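Long-range contacts in chromosome partition protein Smc (Pyrococcus furiosus, PDB 3KTA), which is probably required for chromosome condensation and partitioning, its N-terminal piece here supplying the Walker A half of an ABC-type ATPase head that binds ATP: residues F12-N17 with K39-D44; K6-G11 with K19-F24; A77-V82 with R103-P108. One frame throughout, in Å; residues are numbered along the deposited sequence.

Contact 1: F12-N17 with K39-D44. With MG (magnesium ion), chain F; AP5 (bis(adenosine)-5'-pentaphosphate), chain E.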
loop_
_atom_site.group_PDB
_atom_site.type_symbol
_atom_site.label_atom_id
_atom_site.label_comp_id
_atom_site.label_asym_id
_atom_site.label_seq_id
_atom_site.Cartn_x
_atom_site.Cartn_y
_atom_site.Cartn_z
ATOM N N PHE A 12 -4.893 -5.510 19.316
ATOM C CA PHE A 12 -5.347 -4.956 18.052
ATOM C C PHE A 12 -5.956 -6.010 17.128
ATOM O O PHE A 12 -5.272 -6.949 16.722
ATOM C CB PHE A 12 -4.204 -4.232 17.329
ATOM C CG PHE A 12 -4.653 -3.519 16.096
ATOM C CD1 PHE A 12 -5.183 -2.247 16.176
ATOM C CD2 PHE A 12 -4.609 -4.148 14.850
ATOM C CE1 PHE A 12 -5.641 -1.596 15.057
ATOM C CE2 PHE A 12 -5.067 -3.501 13.717
ATOM C CZ PHE A 12 -5.572 -2.220 13.811
ATOM N N LYS A 13 -7.235 -5.826 16.810
ATOM C CA LYS A 13 -8.018 -6.761 16.000
ATOM C C LYS A 13 -7.738 -8.218 16.367
ATOM O O LYS A 13 -7.872 -8.594 17.528
ATOM C CB LYS A 13 -7.848 -6.459 14.504
ATOM C CG LYS A 13 -8.271 -5.031 14.153
ATOM C CD LYS A 13 -8.309 -4.758 12.651
ATOM C CE LYS A 13 -9.547 -5.360 12.034
ATOM N NZ LYS A 13 -9.840 -4.842 10.667
ATOM N N SER A 14 -7.370 -9.057 15.403
ATOM C CA SER A 14 -7.201 -10.484 15.689
ATOM C C SER A 14 -5.902 -10.886 16.417
ATOM O O SER A 14 -5.656 -12.077 16.640
ATOM C CB SER A 14 -7.291 -11.277 14.382
ATOM O OG SER A 14 -6.275 -10.846 13.480
ATOM N N TYR A 15 -5.069 -9.919 16.791
ATOM C CA TYR A 15 -3.722 -10.258 17.272
ATOM C C TYR A 15 -3.547 -10.575 18.765
ATOM O O TYR A 15 -2.440 -10.915 19.210
ATOM C CB TYR A 15 -2.669 -9.262 16.747
ATOM C CG TYR A 15 -2.328 -9.606 15.311
ATOM C CD1 TYR A 15 -1.345 -10.544 15.012
ATOM C CD2 TYR A 15 -3.047 -9.056 14.267
ATOM C CE1 TYR A 15 -1.061 -10.895 13.695
ATOM C CE2 TYR A 15 -2.786 -9.406 12.960
ATOM C CZ TYR A 15 -1.796 -10.323 12.679
ATOM O OH TYR A 15 -1.543 -10.662 11.371
ATOM N N GLY A 16 -4.648 -10.522 19.507
ATOM C CA GLY A 16 -4.662 -11.003 20.877
ATOM C C GLY A 16 -4.219 -9.966 21.883
ATOM O O GLY A 16 -3.907 -8.831 21.523
ATOM N N ASN A 17 -4.167 -10.372 23.150
ATOM C CA ASN A 17 -3.921 -9.438 24.247
ATOM C C ASN A 17 -2.467 -9.095 24.518
ATOM O O ASN A 17 -2.178 -8.093 25.173
ATOM C CB ASN A 17 -4.552 -9.972 25.535
ATOM C CG ASN A 17 -6.048 -9.763 25.579
ATOM O OD1 ASN A 17 -6.552 -8.720 25.166
ATOM N ND2 ASN A 17 -6.769 -10.752 26.096
ATOM N N LYS A 39 -4.023 -11.282 7.720
ATOM C CA LYS A 39 -3.039 -10.515 6.944
ATOM C C LYS A 39 -3.435 -9.044 6.774
ATOM O O LYS A 39 -2.648 -8.125 7.085
ATOM C CB LYS A 39 -2.794 -11.186 5.584
ATOM C CG LYS A 39 -2.306 -12.634 5.702
ATOM C CD LYS A 39 -2.074 -13.242 4.312
ATOM C CE LYS A 39 -3.330 -13.212 3.434
ATOM N NZ LYS A 39 -4.375 -14.174 3.882
ATOM N N SER A 40 -4.646 -8.795 6.291
ATOM C CA SER A 40 -5.067 -7.418 6.051
ATOM C C SER A 40 -5.104 -6.606 7.342
ATOM O O SER A 40 -4.940 -5.396 7.308
ATOM C CB SER A 40 -6.425 -7.362 5.378
ATOM O OG SER A 40 -6.332 -7.921 4.085
ATOM N N ASN A 41 -5.351 -7.273 8.462
ATOM C CA ASN A 41 -5.334 -6.590 9.761
ATOM C C ASN A 41 -3.992 -5.898 10.056
ATOM O O ASN A 41 -3.946 -4.901 10.776
ATOM C CB ASN A 41 -5.693 -7.565 10.892
ATOM C CG ASN A 41 -7.165 -7.930 10.906
ATOM O OD1 ASN A 41 -7.992 -7.293 10.249
ATOM N ND2 ASN A 41 -7.499 -8.958 11.678
ATOM N N ILE A 42 -2.898 -6.441 9.527
ATOM C CA ILE A 42 -1.596 -5.769 9.646
ATOM C C ILE A 42 -1.603 -4.433 8.906
ATOM O O ILE A 42 -1.112 -3.428 9.414
ATOM C CB ILE A 42 -0.453 -6.659 9.130
ATOM C CG1 ILE A 42 -0.387 -7.954 9.940
ATOM C CG2 ILE A 42 0.877 -5.894 9.145
ATOM C CD1 ILE A 42 0.645 -8.939 9.405
ATOM N N GLY A 43 -2.164 -4.414 7.702
ATOM C CA GLY A 43 -2.386 -3.169 7.001
ATOM C C GLY A 43 -3.253 -2.228 7.812
ATOM O O GLY A 43 -3.003 -1.025 7.840
ATOM N N ASP A 44 -4.280 -2.762 8.471
ATOM C CA ASP A 44 -5.156 -1.894 9.251
ATOM C C ASP A 44 -4.415 -1.285 10.444
ATOM O O ASP A 44 -4.721 -0.155 10.850
ATOM C CB ASP A 44 -6.404 -2.649 9.722
ATOM C CG ASP A 44 -7.292 -3.068 8.571
ATOM O OD1 ASP A 44 -7.283 -2.367 7.537
ATOM O OD2 ASP A 44 -7.986 -4.097 8.707
HETATM MG MG MG F . -7.198 -9.739 3.454
HETATM P PA AP5 E . -13.957 -12.613 4.094
HETATM O O1A AP5 E . -14.380 -14.051 4.311
HETATM O O2A AP5 E . -14.711 -11.655 4.978
HETATM O O3A AP5 E . -12.382 -12.383 4.403
HETATM P PB AP5 E . -11.252 -13.434 4.022
HETATM O O1B AP5 E . -11.567 -14.080 2.688
HETATM O O2B AP5 E . -10.964 -14.398 5.139
HETATM O O3B AP5 E . -10.135 -12.276 3.908
HETATM P PG AP5 E . -8.622 -12.625 3.706
HETATM O O1G AP5 E . -8.500 -13.991 3.059
HETATM O O2G AP5 E . -8.060 -11.522 2.865
HETATM O O3G AP5 E . -8.109 -12.739 5.196
HETATM P PD AP5 E . -6.925 -11.970 5.920
HETATM O O1D AP5 E . -5.768 -12.901 6.121
HETATM O O2D AP5 E . -6.584 -10.654 5.265
HETATM O O3D AP5 E . -7.636 -11.758 7.354
HETATM P PE AP5 E . -8.019 -10.339 8.031
HETATM O O1E AP5 E . -6.726 -9.604 8.297
HETATM O O2E AP5 E . -9.053 -9.632 7.232
HETATM O O5F AP5 E . -14.053 -12.212 2.537
HETATM C C5F AP5 E . -15.242 -11.791 1.895
HETATM C C4F AP5 E . -15.010 -11.499 0.412
HETATM O O4F AP5 E . -14.328 -10.263 0.284
HETATM C C3F AP5 E . -14.129 -12.530 -0.278
HETATM O O3F AP5 E . -14.373 -12.495 -1.670
HETATM C C2F AP5 E . -12.739 -11.980 -0.043
HETATM O O2F AP5 E . -11.838 -12.381 -1.054
HETATM C C1F AP5 E . -12.967 -10.475 -0.061
HETATM N N9A AP5 E . -12.177 -9.776 0.963
HETATM C C8A AP5 E . -11.558 -10.322 2.055
HETATM N N7A AP5 E . -10.972 -9.327 2.755
HETATM C C5A AP5 E . -11.202 -8.155 2.122
HETATM C C6A AP5 E . -10.821 -6.849 2.399
HETATM N N6A AP5 E . -9.969 -6.590 3.395
HETATM N N1A AP5 E . -11.216 -5.848 1.546
HETATM C C2A AP5 E . -11.985 -6.132 0.433
HETATM N N3A AP5 E . -12.361 -7.429 0.155
HETATM C C4A AP5 E . -11.965 -8.425 0.989
HETATM O O5J AP5 E . -8.557 -10.904 9.437
HETATM C C5J AP5 E . -9.895 -11.345 9.578
HETATM C C4J AP5 E . -10.025 -11.909 10.981
HETATM O O4J AP5 E . -9.787 -10.861 11.919
HETATM C C3J AP5 E . -11.444 -12.428 11.240
HETATM O O3J AP5 E . -11.360 -13.692 11.852
HETATM C C2J AP5 E . -11.986 -11.410 12.212
HETATM O O2J AP5 E . -13.008 -11.933 13.045
HETATM C C1J AP5 E . -10.729 -10.992 12.960
HETATM N N9B AP5 E . -10.974 -9.740 13.688
HETATM C C8B AP5 E . -11.242 -8.488 13.206
HETATM N N7B AP5 E . -11.418 -7.653 14.255
HETATM C C5B AP5 E . -11.269 -8.374 15.394
HETATM C C6B AP5 E . -11.349 -8.047 16.742
HETATM N N6B AP5 E . -11.741 -6.834 17.115
HETATM N N1B AP5 E . -11.143 -9.033 17.670
HETATM C C2B AP5 E . -10.866 -10.334 17.307
HETATM N N3B AP5 E . -10.789 -10.650 15.967
HETATM C C4B AP5 E . -10.993 -9.683 15.046
HETATM O O HOH W 1 -8.984 -9.175 4.581
HETATM O O HOH W 2 -5.410 -10.118 2.446
#
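The Phe12 ring turns an edge to the helix, CE2 lying 3.4 Å from Asn41 O near the ring plane, while CG of its neighbour Lys13 covers one face toward the rim. Tyr15 also comes edge-on, its CE2 near Asn41 CB, with Phe12 O in plane at the edge, further along the same side near CD2; its OH reaches Ile42 CG1 at 3.3 Å and is hydrogen-bonded to Gly38. The amide of Asn41 stands 72° from the Tyr15 ring. In its own plane ND2 donates to Ser14 OG (2.9 Å), and it also bonds O4J of bis(adenosine)-5'-pentaphosphate (3.0 Å), two acceptors that fix the amide's rotation. Ser14 OG is shared with Ser146 of the neighbouring chain. Lys13 runs across the Asn41 amide, and a bend at chi3 (77°) brings NZ to Asp44 OD2, a 2.8 Å salt bridge made from above the carboxylate plane; Asp44 pairs with Arg59 as well. These residues border a P-loop nucleotide site: Lys39 N and NZ both bond O1D of the ligand, Asn41 N bonds O1E at 2.7 Å, and Ser40 OG binds the magnesium ion at 2.1 Å, as does Gln145. The buried contact sets the loop after strand 3-10 against the first turns of helix 39-49, where Tyr15 and Ile42 also touch strands 3-10 and 20-23.

Contact 2: K6-G11 with K19-F24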
loop_
_atom_site.group_PDB
_atom_site.type_symbol
_atom_site.label_atom_id
_atom_site.label_comp_id
_atom_site.label_asym_id
_atom_site.label_seq_id
_atom_site.Cartn_x
_atom_site.Cartn_y
_atom_site.Cartn_z
ATOM N N LYS A 6 9.504 -1.769 12.146
ATOM C CA LYS A 6 8.602 -2.755 12.730
ATOM C C LYS A 6 7.318 -2.119 13.236
ATOM O O LYS A 6 7.248 -0.895 13.441
ATOM C CB LYS A 6 9.280 -3.500 13.890
ATOM C CG LYS A 6 9.604 -2.600 15.099
ATOM C CD LYS A 6 10.236 -3.412 16.220
ATOM C CE LYS A 6 10.543 -2.506 17.415
ATOM N NZ LYS A 6 11.157 -3.259 18.553
ATOM N N LEU A 7 6.311 -2.970 13.438
ATOM C CA LEU A 7 5.103 -2.646 14.188
ATOM C C LEU A 7 5.065 -3.444 15.487
ATOM O O LEU A 7 5.579 -4.565 15.564
ATOM C CB LEU A 7 3.848 -3.032 13.407
ATOM C CG LEU A 7 3.525 -2.265 12.139
ATOM C CD1 LEU A 7 2.495 -3.032 11.332
ATOM C CD2 LEU A 7 3.005 -0.862 12.482
ATOM N N GLU A 8 4.438 -2.865 16.499
ATOM C CA GLU A 8 4.096 -3.580 17.727
ATOM C C GLU A 8 2.595 -3.440 17.949
ATOM O O GLU A 8 2.082 -2.326 18.052
ATOM C CB GLU A 8 4.885 -3.017 18.917
ATOM C CG GLU A 8 6.340 -3.435 18.896
ATOM C CD GLU A 8 7.166 -2.806 19.993
ATOM O OE1 GLU A 8 6.650 -1.916 20.698
ATOM O OE2 GLU A 8 8.346 -3.189 20.113
ATOM N N LEU A 9 1.894 -4.576 17.982
ATOM C CA LEU A 9 0.444 -4.603 18.160
ATOM C C LEU A 9 0.104 -5.177 19.528
ATOM O O LEU A 9 0.589 -6.245 19.882
ATOM C CB LEU A 9 -0.208 -5.509 17.111
ATOM C CG LEU A 9 -0.423 -4.940 15.705
ATOM C CD1 LEU A 9 0.869 -4.505 15.066
ATOM C CD2 LEU A 9 -1.126 -6.000 14.826
ATOM N N LYS A 10 -0.754 -4.487 20.266
ATOM C CA LYS A 10 -1.281 -5.028 21.513
ATOM C C LYS A 10 -2.792 -4.827 21.583
ATOM O O LYS A 10 -3.285 -3.694 21.579
ATOM C CB LYS A 10 -0.601 -4.372 22.721
ATOM C CG LYS A 10 -1.143 -4.905 24.058
ATOM C CD LYS A 10 -0.546 -4.200 25.261
ATOM C CE LYS A 10 -1.247 -4.672 26.526
ATOM N NZ LYS A 10 -0.767 -3.967 27.743
ATOM N N GLY A 11 -3.538 -5.932 21.624
ATOM C CA GLY A 11 -4.984 -5.860 21.705
ATOM C C GLY A 11 -5.614 -5.347 20.426
ATOM O O GLY A 11 -6.735 -4.823 20.427
ATOM N N LYS A 19 1.644 -8.335 23.400
ATOM C CA LYS A 19 2.309 -7.524 22.383
ATOM C C LYS A 19 2.911 -8.401 21.286
ATOM O O LYS A 19 3.673 -9.324 21.567
ATOM C CB LYS A 19 3.364 -6.621 23.032
ATOM C CG LYS A 19 3.949 -5.544 22.112
ATOM C CD LYS A 19 4.631 -4.426 22.915
ATOM C CE LYS A 19 3.618 -3.630 23.745
ATOM N NZ LYS A 19 4.218 -2.411 24.380
ATOM N N VAL A 20 2.531 -8.113 20.041
ATOM C CA VAL A 20 3.017 -8.822 18.861
ATOM C C VAL A 20 3.985 -7.893 18.115
ATOM O O VAL A 20 3.628 -6.764 17.814
ATOM C CB VAL A 20 1.836 -9.178 17.902
ATOM C CG1 VAL A 20 2.355 -9.711 16.574
ATOM C CG2 VAL A 20 0.901 -10.202 18.540
ATOM N N VAL A 21 5.200 -8.370 17.837
ATOM C CA VAL A 21 6.191 -7.622 17.057
ATOM C C VAL A 21 6.202 -8.101 15.611
ATOM O O VAL A 21 6.317 -9.295 15.348
ATOM C CB VAL A 21 7.621 -7.799 17.632
ATOM C CG1 VAL A 21 8.655 -7.073 16.770
ATOM C CG2 VAL A 21 7.678 -7.306 19.077
ATOM N N ILE A 22 6.094 -7.167 14.672
ATOM C CA ILE A 22 6.105 -7.510 13.255
ATOM C C ILE A 22 7.173 -6.697 12.528
ATOM O O ILE A 22 6.994 -5.495 12.313
ATOM C CB ILE A 22 4.739 -7.236 12.607
ATOM C CG1 ILE A 22 3.616 -7.906 13.406
ATOM C CG2 ILE A 22 4.747 -7.689 11.131
ATOM C CD1 ILE A 22 2.226 -7.635 12.845
ATOM N N PRO A 23 8.292 -7.342 12.155
ATOM C CA PRO A 23 9.425 -6.649 11.541
ATOM C C PRO A 23 9.302 -6.642 10.029
ATOM O O PRO A 23 8.708 -7.562 9.464
ATOM C CB PRO A 23 10.616 -7.526 11.931
ATOM C CG PRO A 23 10.036 -8.909 11.964
ATOM C CD PRO A 23 8.555 -8.787 12.294
ATOM N N PHE A 24 9.870 -5.625 9.391
ATOM C CA PHE A 24 9.849 -5.512 7.936
ATOM C C PHE A 24 11.248 -5.294 7.370
ATOM O O PHE A 24 12.096 -4.673 8.007
ATOM C CB PHE A 24 8.963 -4.348 7.496
ATOM C CG PHE A 24 7.546 -4.499 7.903
ATOM C CD1 PHE A 24 6.703 -5.353 7.210
ATOM C CD2 PHE A 24 7.044 -3.802 8.989
ATOM C CE1 PHE A 24 5.372 -5.513 7.593
ATOM C CE2 PHE A 24 5.713 -3.953 9.374
ATOM C CZ PHE A 24 4.878 -4.808 8.681
HETATM O O HOH W 3 4.665 -0.773 21.963
#
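Leu7 and Leu9 form antiparallel hydrogen-bonded pairs with Ile22 and Val20 in a hairpin whose strand axes approach to 4.5 Å at 164°, each pair closed by two N-H...O bonds such as Val20 N to Leu9 O (2.7 Å). Between them, Glu8 and Val21 make a non-hydrogen-bonded pair, with Glu8 CA close to Val20 O. On the face carrying Leu7, Leu9, Val20 and Ile22, the methyls Leu9 CD1 and Ile22 CD1 meet at 4.1 Å, and Phe24 turns a ring edge to Leu7, its CE2 3.9 Å from Leu7 CD1. The other face, with Lys6, Glu8, Val21 and Pro23, is mixed. Glu8 lies side by side with Val21, CG against CG2, and its extended chain carries the carboxylate past Lys19. There OE1 accepts a hydrogen bond from a water (2.6 Å) that in turn accepts one from Lys19 NZ (3.0 Å), so the charges, 4.4 Å apart between OE1 and NZ, are joined through solvent. Tyr85 OH also bonds OE1, while OE2 receives Lys6 NZ at 3.2 Å from the anti side, tilted out of the carboxylate plane. A leucine in place of Glu8 would probably leave Lys6 NZ without its salt-bridge mate and the water beside Lys19 without its acceptor. Strand 20-23 is outermost in the chain's sheet; strand 3-10 lies between it and strand 80-87, and Leu7, Leu9 and Ile22 pack on helix 39-49.

Contact 3: A77-V82 with R103-P108; sequences AKYAEV and RRRVYP
An antiparallel beta hairpin joins strands 80-87 and 99-106 in the middle of the sheet of this ABC-type ATPase head, and a salt-bridge network runs over one face of it. Ala80 with Val106 and Val82 with Arg104 are hydrogen-bonded pairs; between them Glu81 and Arg105 form a non-hydrogen-bonded pair. On the face of Ala80 and Val82, Ala80 CB touches Val106 CG1 at 3.7 Å, and Val82 and Val106 pack on Phe48 of helix 39-49, while Arg104 NH1 bonds the carbonyls of Gly52 and Phe48. Across the sheet, the Arg105 guanidinium lies flat on one face of the Tyr79 ring, planes 10° apart, its CZ 4.1 Å from the ring centroid in a cation-pi contact and its CD above the ring centre. The bend of Arg105 at chi3 (-68°) folds the group over that ring. Tyr79 OH bonds Lys10 NZ. With Tyr79 on its face and in-plane bonds to Glu81 and, from NH1, to Tyr107 OH (3.1 Å), the guanidinium is held by both face and edge. Arg103 also meets Trp115 in a cation-pi contact. Three donors converge on a single oxygen, Glu81 OE1: Arg105 NE (2.7 Å) and NH2 (2.9 Å) grip it side-on with the two planes nearly coplanar, and Arg103 NH1 (2.8 Å) descends from above the carboxylate plane.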
loop_
_atom_site.group_PDB
_atom_site.type_symbol
_atom_site.label_atom_id
_atom_site.label_comp_id
_atom_site.label_asym_id
_atom_site.label_seq_id
_atom_site.Cartn_x
_atom_site.Cartn_y
_atom_site.Cartn_z
ATOM N N ALA A 77 -9.646 -7.108 25.247
ATOM C CA ALA A 77 -8.546 -6.262 25.685
ATOM C C ALA A 77 -9.092 -4.963 26.295
ATOM O O ALA A 77 -10.218 -4.555 26.005
ATOM C CB ALA A 77 -7.625 -5.959 24.508
ATOM N N LYS A 78 -8.291 -4.317 27.143
ATOM C CA LYS A 78 -8.700 -3.067 27.783
ATOM C C LYS A 78 -8.614 -1.883 26.810
ATOM O O LYS A 78 -9.193 -0.819 27.039
ATOM C CB LYS A 78 -7.867 -2.812 29.050
ATOM C CG LYS A 78 -8.043 -3.876 30.147
ATOM C CD LYS A 78 -7.223 -3.564 31.404
ATOM C CE LYS A 78 -7.414 -4.646 32.483
ATOM N NZ LYS A 78 -6.750 -4.327 33.789
ATOM N N TYR A 79 -7.892 -2.089 25.712
ATOM C CA TYR A 79 -7.778 -1.102 24.640
ATOM C C TYR A 79 -6.990 -1.749 23.508
ATOM O O TYR A 79 -6.471 -2.844 23.671
ATOM C CB TYR A 79 -7.015 0.122 25.125
ATOM C CG TYR A 79 -5.727 -0.248 25.800
ATOM C CD1 TYR A 79 -5.625 -0.250 27.182
ATOM C CD2 TYR A 79 -4.616 -0.628 25.059
ATOM C CE1 TYR A 79 -4.453 -0.595 27.802
ATOM C CE2 TYR A 79 -3.444 -0.977 25.669
ATOM C CZ TYR A 79 -3.364 -0.959 27.045
ATOM O OH TYR A 79 -2.194 -1.320 27.656
ATOM N N ALA A 80 -6.891 -1.056 22.381
ATOM C CA ALA A 80 -6.036 -1.498 21.276
ATOM C C ALA A 80 -4.896 -0.502 21.109
ATOM O O ALA A 80 -5.110 0.705 21.131
ATOM C CB ALA A 80 -6.842 -1.608 19.993
ATOM N N GLU A 81 -3.685 -1.011 20.934
ATOM C CA GLU A 81 -2.537 -0.138 20.743
ATOM C C GLU A 81 -1.623 -0.604 19.611
ATOM O O GLU A 81 -1.325 -1.788 19.486
ATOM C CB GLU A 81 -1.742 -0.050 22.037
ATOM C CG GLU A 81 -0.468 0.767 21.935
ATOM C CD GLU A 81 0.209 0.901 23.281
ATOM O OE1 GLU A 81 -0.321 1.640 24.136
ATOM O OE2 GLU A 81 1.260 0.267 23.482
ATOM N N VAL A 82 -1.170 0.344 18.798
ATOM C CA VAL A 82 -0.170 0.056 17.778
ATOM C C VAL A 82 0.975 1.044 17.923
ATOM O O VAL A 82 0.743 2.246 18.102
ATOM C CB VAL A 82 -0.766 0.163 16.361
ATOM C CG1 VAL A 82 0.302 -0.114 15.292
ATOM C CG2 VAL A 82 -1.926 -0.826 16.213
ATOM N N ARG A 103 2.902 6.056 18.432
ATOM C CA ARG A 103 2.038 5.078 19.086
ATOM C C ARG A 103 0.640 5.658 19.191
ATOM O O ARG A 103 0.480 6.844 19.474
ATOM C CB ARG A 103 2.558 4.727 20.490
ATOM C CG ARG A 103 1.666 3.759 21.252
ATOM C CD ARG A 103 2.468 2.954 22.271
ATOM N NE ARG A 103 3.171 3.804 23.227
ATOM C CZ ARG A 103 2.741 4.057 24.461
ATOM N NH1 ARG A 103 1.597 3.539 24.894
ATOM N NH2 ARG A 103 3.459 4.839 25.264
ATOM N N ARG A 104 -0.362 4.817 18.952
ATOM C CA ARG A 104 -1.753 5.200 19.122
ATOM C C ARG A 104 -2.457 4.135 19.943
ATOM O O ARG A 104 -2.303 2.932 19.699
ATOM C CB ARG A 104 -2.470 5.356 17.780
ATOM C CG ARG A 104 -3.890 5.855 17.927
ATOM C CD ARG A 104 -4.632 5.833 16.599
ATOM N NE ARG A 104 -6.030 6.257 16.727
ATOM C CZ ARG A 104 -6.849 6.415 15.695
ATOM N NH1 ARG A 104 -6.409 6.180 14.461
ATOM N NH2 ARG A 104 -8.112 6.804 15.885
ATOM N N ARG A 105 -3.240 4.581 20.915
ATOM C CA ARG A 105 -4.012 3.655 21.732
ATOM C C ARG A 105 -5.469 4.102 21.697
ATOM O O ARG A 105 -5.760 5.279 21.892
ATOM C CB ARG A 105 -3.474 3.656 23.168
ATOM C CG ARG A 105 -4.241 2.779 24.130
ATOM C CD ARG A 105 -3.708 2.932 25.550
ATOM N NE ARG A 105 -2.361 2.403 25.722
ATOM C CZ ARG A 105 -1.734 2.355 26.894
ATOM N NH1 ARG A 105 -2.338 2.819 27.976
ATOM N NH2 ARG A 105 -0.508 1.859 26.984
ATOM N N VAL A 106 -6.386 3.178 21.423
ATOM C CA VAL A 106 -7.810 3.505 21.464
ATOM C C VAL A 106 -8.489 2.731 22.587
ATOM O O VAL A 106 -8.212 1.554 22.796
ATOM C CB VAL A 106 -8.526 3.199 20.129
ATOM C CG1 VAL A 106 -8.484 1.707 19.835
ATOM C CG2 VAL A 106 -9.959 3.693 20.178
ATOM N N TYR A 107 -9.387 3.404 23.300
ATOM C CA TYR A 107 -10.094 2.808 24.424
ATOM C C TYR A 107 -11.515 2.403 24.058
ATOM O O TYR A 107 -12.049 2.846 23.046
ATOM C CB TYR A 107 -10.116 3.792 25.597
ATOM C CG TYR A 107 -8.766 3.955 26.246
ATOM C CD1 TYR A 107 -7.870 4.920 25.804
ATOM C CD2 TYR A 107 -8.373 3.126 27.284
ATOM C CE1 TYR A 107 -6.629 5.063 26.399
ATOM C CE2 TYR A 107 -7.142 3.261 27.884
ATOM C CZ TYR A 107 -6.272 4.234 27.438
ATOM O OH TYR A 107 -5.042 4.365 28.041
ATOM N N PRO A 108 -12.142 1.561 24.901
ATOM C CA PRO A 108 -13.511 1.111 24.629
ATOM C C PRO A 108 -14.507 2.250 24.400
ATOM O O PRO A 108 -15.518 2.038 23.733
ATOM C CB PRO A 108 -13.864 0.315 25.885
ATOM C CG PRO A 108 -12.566 -0.198 26.376
ATOM C CD PRO A 108 -11.553 0.867 26.058
#

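From the N terminus, strand 3-10 comes first, and contact 2 closes the short hairpin with strand 20-23. The loop between those strands holds residues 12-17, which contact 1 ties to the start of helix 39-49; contacts 1 and 2 therefore cross along the chain, their segments alternating. Gly16 O lies 2.9 Å from Gly11 N, a probable hydrogen bond between them. Contact 3 follows in series, closing a second hairpin, 80-87 with 99-106. It adjoins contact 2 through neighbouring strands 3-10 and 80-87, where Glu81 N probably bonds Lys10 O, and touches contact 1 where Phe12 packs on Val82. Together they join sheet, nucleotide-site loop and helix.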